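Local coordinates for protein putative metalloprotease II (PDB 4ON1) that binds a zinc ion and is probably an extracellular metalloendopeptidase related to fragilysin, at residues 56-61 / 74-79; 81-86 / 96-101. One frame throughout, in Å; residues are numbered along the deposited sequence.

Interaction 1. Residues 56-61 / 74-79; sequences TSIKAI and YLFEGQ
Ile61 lays its CG1-CD1 arm across the Glu77 side chain at about a right angle, CG1 lying 3.8 Å from Glu77 CG, while CD1 comes within 3.7 Å of Leu75 CB. Its CG1 stands beside the backbone N (chi1 -61°), which carries the arm onto both partners. Two antiparallel strands of the hairpin 52-68/71-78 are joined by the reciprocal bonds of the hydrogen-bonded pair Lys59-Glu77: Lys59 N to Glu77 O and Glu77 N to Lys59 O, each 3.0 Å. Ile61 N adds a third backbone bond, to Leu75 O (2.9 Å). One water continues the link, donating to Ile61 O at 2.8 Å and accepting from Leu75 N.

The face bearing Ile58, Ala60 and Phe76 is apolar. Ala60 CA lies oblique to the Phe76 ring, 3.7 Å from CD1, and Ile58 CD1 meets Phe76 CB at 4.0 Å. On the face of Lys59 and Glu77, Glu77 OE1 has a long, weak ion pair with Lys232, and Ser57 OG is hydrogen-bonded to Asp82. The chemistry thus implies a two-faced hairpin: backbone bonds set the register, hydrocarbon packs one face, and mixed polar and aliphatic groups cover the other.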
# COMPACT_ATOMS: atom_id res chain seq x y z
N THR A 56 5.58 21.33 7.62
CA THR A 56 5.88 20.45 6.50
C THR A 56 5.06 20.92 5.32
O THR A 56 4.09 21.66 5.47
CB THR A 56 5.55 18.98 6.82
OG1 THR A 56 5.99 18.15 5.73
CG2 THR A 56 4.06 18.80 7.02
N SER A 57 5.47 20.53 4.12
CA SER A 57 4.68 20.86 2.94
C SER A 57 4.27 19.57 2.25
O SER A 57 5.03 18.61 2.24
CB SER A 57 5.47 21.77 2.00
OG SER A 57 6.41 21.03 1.26
N ILE A 58 3.07 19.54 1.68
CA ILE A 58 2.65 18.38 0.89
C ILE A 58 1.85 18.84 -0.33
O ILE A 58 1.37 19.97 -0.38
CB ILE A 58 1.77 17.38 1.69
CG1 ILE A 58 0.41 17.98 2.01
CG2 ILE A 58 2.47 16.91 2.95
CD1 ILE A 58 -0.52 16.99 2.69
N LYS A 59 1.74 17.95 -1.32
CA LYS A 59 0.85 18.22 -2.44
C LYS A 59 0.21 16.93 -2.90
O LYS A 59 0.67 15.83 -2.56
CB LYS A 59 1.59 18.87 -3.61
CG LYS A 59 2.63 17.99 -4.23
CD LYS A 59 3.25 18.66 -5.46
CE LYS A 59 3.78 20.05 -5.13
NZ LYS A 59 4.50 20.66 -6.29
N ALA A 60 -0.87 17.07 -3.66
CA ALA A 60 -1.56 15.93 -4.23
C ALA A 60 -0.66 15.20 -5.22
O ALA A 60 0.13 15.83 -5.92
CB ALA A 60 -2.84 16.37 -4.91
N ILE A 61 -0.77 13.88 -5.27
CA ILE A 61 -0.00 13.07 -6.21
C ILE A 61 -0.78 12.88 -7.50
O ILE A 61 -1.94 12.45 -7.48
CB ILE A 61 0.34 11.68 -5.64
CG1 ILE A 61 1.18 11.82 -4.38
CG2 ILE A 61 1.07 10.84 -6.69
CD1 ILE A 61 1.55 10.50 -3.75
N TYR A 74 -7.57 9.87 -2.60
CA TYR A 74 -6.49 10.74 -3.05
C TYR A 74 -5.22 10.51 -2.23
O TYR A 74 -5.26 10.23 -1.03
CB TYR A 74 -6.94 12.20 -2.98
CG TYR A 74 -8.17 12.50 -3.82
CD1 TYR A 74 -8.10 12.55 -5.21
CD2 TYR A 74 -9.41 12.69 -3.22
CE1 TYR A 74 -9.22 12.81 -5.98
CE2 TYR A 74 -10.55 12.95 -3.98
CZ TYR A 74 -10.44 13.01 -5.35
OH TYR A 74 -11.56 13.28 -6.11
N LEU A 75 -4.08 10.61 -2.91
CA LEU A 75 -2.78 10.44 -2.27
C LEU A 75 -2.07 11.78 -2.22
O LEU A 75 -2.26 12.63 -3.09
CB LEU A 75 -1.93 9.41 -3.01
CG LEU A 75 -2.48 7.99 -3.14
CD1 LEU A 75 -1.48 7.07 -3.82
CD2 LEU A 75 -2.84 7.44 -1.77
N PHE A 76 -1.24 11.97 -1.19
CA PHE A 76 -0.49 13.20 -1.02
C PHE A 76 0.91 12.84 -0.58
O PHE A 76 1.11 11.79 0.02
CB PHE A 76 -1.14 14.12 0.01
CG PHE A 76 -2.59 14.39 -0.24
CD1 PHE A 76 -2.99 15.57 -0.86
CD2 PHE A 76 -3.57 13.48 0.18
CE1 PHE A 76 -4.34 15.83 -1.09
CE2 PHE A 76 -4.91 13.74 -0.05
CZ PHE A 76 -5.30 14.92 -0.68
N GLU A 77 1.89 13.69 -0.89
CA GLU A 77 3.25 13.46 -0.45
C GLU A 77 4.02 14.75 -0.20
O GLU A 77 3.72 15.81 -0.77
CB GLU A 77 4.01 12.61 -1.48
CG GLU A 77 4.29 13.33 -2.79
CD GLU A 77 4.97 12.42 -3.81
OE1 GLU A 77 5.40 11.31 -3.44
OE2 GLU A 77 5.05 12.82 -5.00
N GLY A 78 5.01 14.65 0.69
CA GLY A 78 5.93 15.73 0.99
C GLY A 78 6.84 16.05 -0.17
O GLY A 78 7.14 15.18 -1.00
N GLN A 79 7.27 17.30 -0.25
CA GLN A 79 8.03 17.77 -1.39
C GLN A 79 9.50 17.37 -1.46
O GLN A 79 9.95 16.85 -2.48
CB GLN A 79 7.93 19.29 -1.45
CG GLN A 79 6.63 19.71 -2.05
CD GLN A 79 6.28 18.81 -3.22
OE1 GLN A 79 5.38 17.98 -3.12
NE2 GLN A 79 6.99 18.98 -4.33
O HOH W 1 -3.91 11.35 -5.74

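Interaction 2. Residues 81-86 / 96-101; sequences KDSINA and RLQRGG
Arg96 and Asn85 form the antiparallel hydrogen-bonded pair that joins strands 84-88 and 92-99 within these segments. Asn85 N donates to Arg96 O at 2.8 Å, and Arg96 N returns the bond to Asn85 O at 2.7 Å. Both are nearly straight, with angles at the hydrogen of 170° and 175°, so the pairing is well defined at this point.

The two side chains rise on one face of the sheet but part company beyond their first carbons. Arg96 CG is anti to the backbone N (chi1 178°), and the chain bends further out, taking the guanidinium away from Asn85 to a salt bridge between NH2 and Asp105 OD2. Asn85 turns its ND2 to a weak hydrogen bond with Phe76 O. A water lies 3.1 Å from Asn85 OD1 and equally far from Arg96 O; it is placed to donate to each, although its two protons cannot serve every acceptor near it.

Ser83 adds a van der Waals contact, its OG 4.0 Å from Gln98 CG. On the reverse face Ile84 and Leu97 run alongside each other in the same direction, with Ile84 CD1 3.7 Å from Leu97 CD2.

The hairpin is flanked by strand 71-78, bonded to 84-88, and by strand 102-109, bonded to 92-99. Helix 217-230 covers the polar face, where Gln225 touches Asn85 and Ser222 touches Arg96, whereas Ile84 on the other face reaches Thr56 and Ile58 of strand 52-68.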
# COMPACT_ATOMS: atom_id res chain seq x y z
N LYS A 81 12.69 15.99 1.25
CA LYS A 81 13.23 15.63 2.57
C LYS A 81 12.12 15.64 3.62
O LYS A 81 12.32 15.23 4.77
CB LYS A 81 14.40 16.53 2.96
CG LYS A 81 15.56 16.40 1.99
CD LYS A 81 16.77 17.19 2.43
CE LYS A 81 17.84 17.15 1.34
NZ LYS A 81 19.02 17.98 1.69
N ASP A 82 10.95 16.13 3.22
CA ASP A 82 9.77 16.21 4.05
C ASP A 82 9.47 14.79 4.53
O ASP A 82 9.21 14.56 5.71
CB ASP A 82 8.59 16.77 3.26
CG ASP A 82 8.63 18.28 3.14
OD1 ASP A 82 9.50 18.91 3.77
OD2 ASP A 82 7.80 18.84 2.39
N SER A 83 9.54 13.86 3.58
CA SER A 83 9.28 12.44 3.82
C SER A 83 7.96 12.23 4.57
O SER A 83 7.92 11.61 5.63
CB SER A 83 10.43 11.81 4.61
OG SER A 83 10.37 10.40 4.57
N ILE A 84 6.88 12.78 4.00
CA ILE A 84 5.54 12.58 4.54
C ILE A 84 4.58 12.12 3.43
O ILE A 84 4.71 12.53 2.28
CB ILE A 84 5.03 13.88 5.21
CG1 ILE A 84 3.57 13.77 5.64
CG2 ILE A 84 5.22 15.07 4.29
CD1 ILE A 84 3.09 14.95 6.46
N ASN A 85 3.63 11.26 3.79
CA ASN A 85 2.56 10.85 2.89
C ASN A 85 1.23 11.00 3.60
O ASN A 85 1.17 10.94 4.83
CB ASN A 85 2.72 9.40 2.43
CG ASN A 85 3.87 9.22 1.45
OD1 ASN A 85 4.88 8.58 1.77
ND2 ASN A 85 3.73 9.78 0.26
N ALA A 86 0.16 11.18 2.83
CA ALA A 86 -1.19 11.22 3.39
C ALA A 86 -2.16 10.60 2.42
O ALA A 86 -1.89 10.51 1.22
CB ALA A 86 -1.60 12.66 3.73
N ARG A 96 1.31 9.58 7.16
CA ARG A 96 2.48 8.79 7.51
C ARG A 96 3.70 9.68 7.47
O ARG A 96 3.95 10.35 6.47
CB ARG A 96 2.63 7.59 6.56
CG ARG A 96 3.85 6.74 6.86
CD ARG A 96 3.88 5.49 6.01
NE ARG A 96 2.85 4.54 6.42
CZ ARG A 96 2.70 3.33 5.91
NH1 ARG A 96 3.53 2.90 4.97
NH2 ARG A 96 1.72 2.54 6.34
N LEU A 97 4.45 9.71 8.57
CA LEU A 97 5.68 10.50 8.58
C LEU A 97 6.70 9.98 9.58
O LEU A 97 6.43 9.05 10.34
CB LEU A 97 5.35 11.97 8.86
CG LEU A 97 4.32 12.29 9.94
CD1 LEU A 97 4.87 12.02 11.32
CD2 LEU A 97 3.89 13.75 9.83
N GLN A 98 7.88 10.59 9.56
CA GLN A 98 8.95 10.18 10.45
C GLN A 98 8.94 10.98 11.75
O GLN A 98 8.93 12.21 11.73
CB GLN A 98 10.30 10.32 9.75
CG GLN A 98 10.40 9.54 8.45
CD GLN A 98 11.13 8.22 8.63
OE1 GLN A 98 11.25 7.71 9.74
NE2 GLN A 98 11.63 7.67 7.53
N ARG A 99 8.96 10.27 12.87
CA ARG A 99 9.10 10.88 14.18
C ARG A 99 10.20 10.16 14.94
O ARG A 99 10.09 8.96 15.22
CB ARG A 99 7.80 10.81 14.99
CG ARG A 99 6.59 11.43 14.32
CD ARG A 99 6.59 12.94 14.46
NE ARG A 99 6.44 13.35 15.86
CZ ARG A 99 7.25 14.22 16.46
NH1 ARG A 99 8.24 14.77 15.78
NH2 ARG A 99 7.05 14.54 17.73
N GLY A 100 11.27 10.88 15.28
CA GLY A 100 12.36 10.32 16.04
C GLY A 100 13.00 9.11 15.38
O GLY A 100 13.42 8.17 16.06
N GLY A 101 13.06 9.12 14.05
CA GLY A 101 13.62 8.01 13.30
C GLY A 101 12.64 6.89 13.00
O GLY A 101 12.93 6.01 12.20
O HOH W 2 5.99 8.86 4.68

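Overall arrangement
Interactions 1 and 2 are successive antiparallel hairpins in the N-terminal fragilysin-like domain, their centres about 11 Å apart and both away from the zinc site. Strands 71-78 and 84-88 are sheet neighbours: Gly78 N lies 2.7 Å from Ile84 O, a probable hydrogen bond joining the two hairpins. Both contacts are partly buried, each with an apolar face and a more polar one. Interaction 1 is the more extensive, burying 548 Å² against 256 Å², and adds an aromatic ring to its apolar face; interaction 2 rests on one reciprocal, nearly straight backbone pair and a single aliphatic contact, with exposed residues at its edge. Helix 217-230 touches side chains of both.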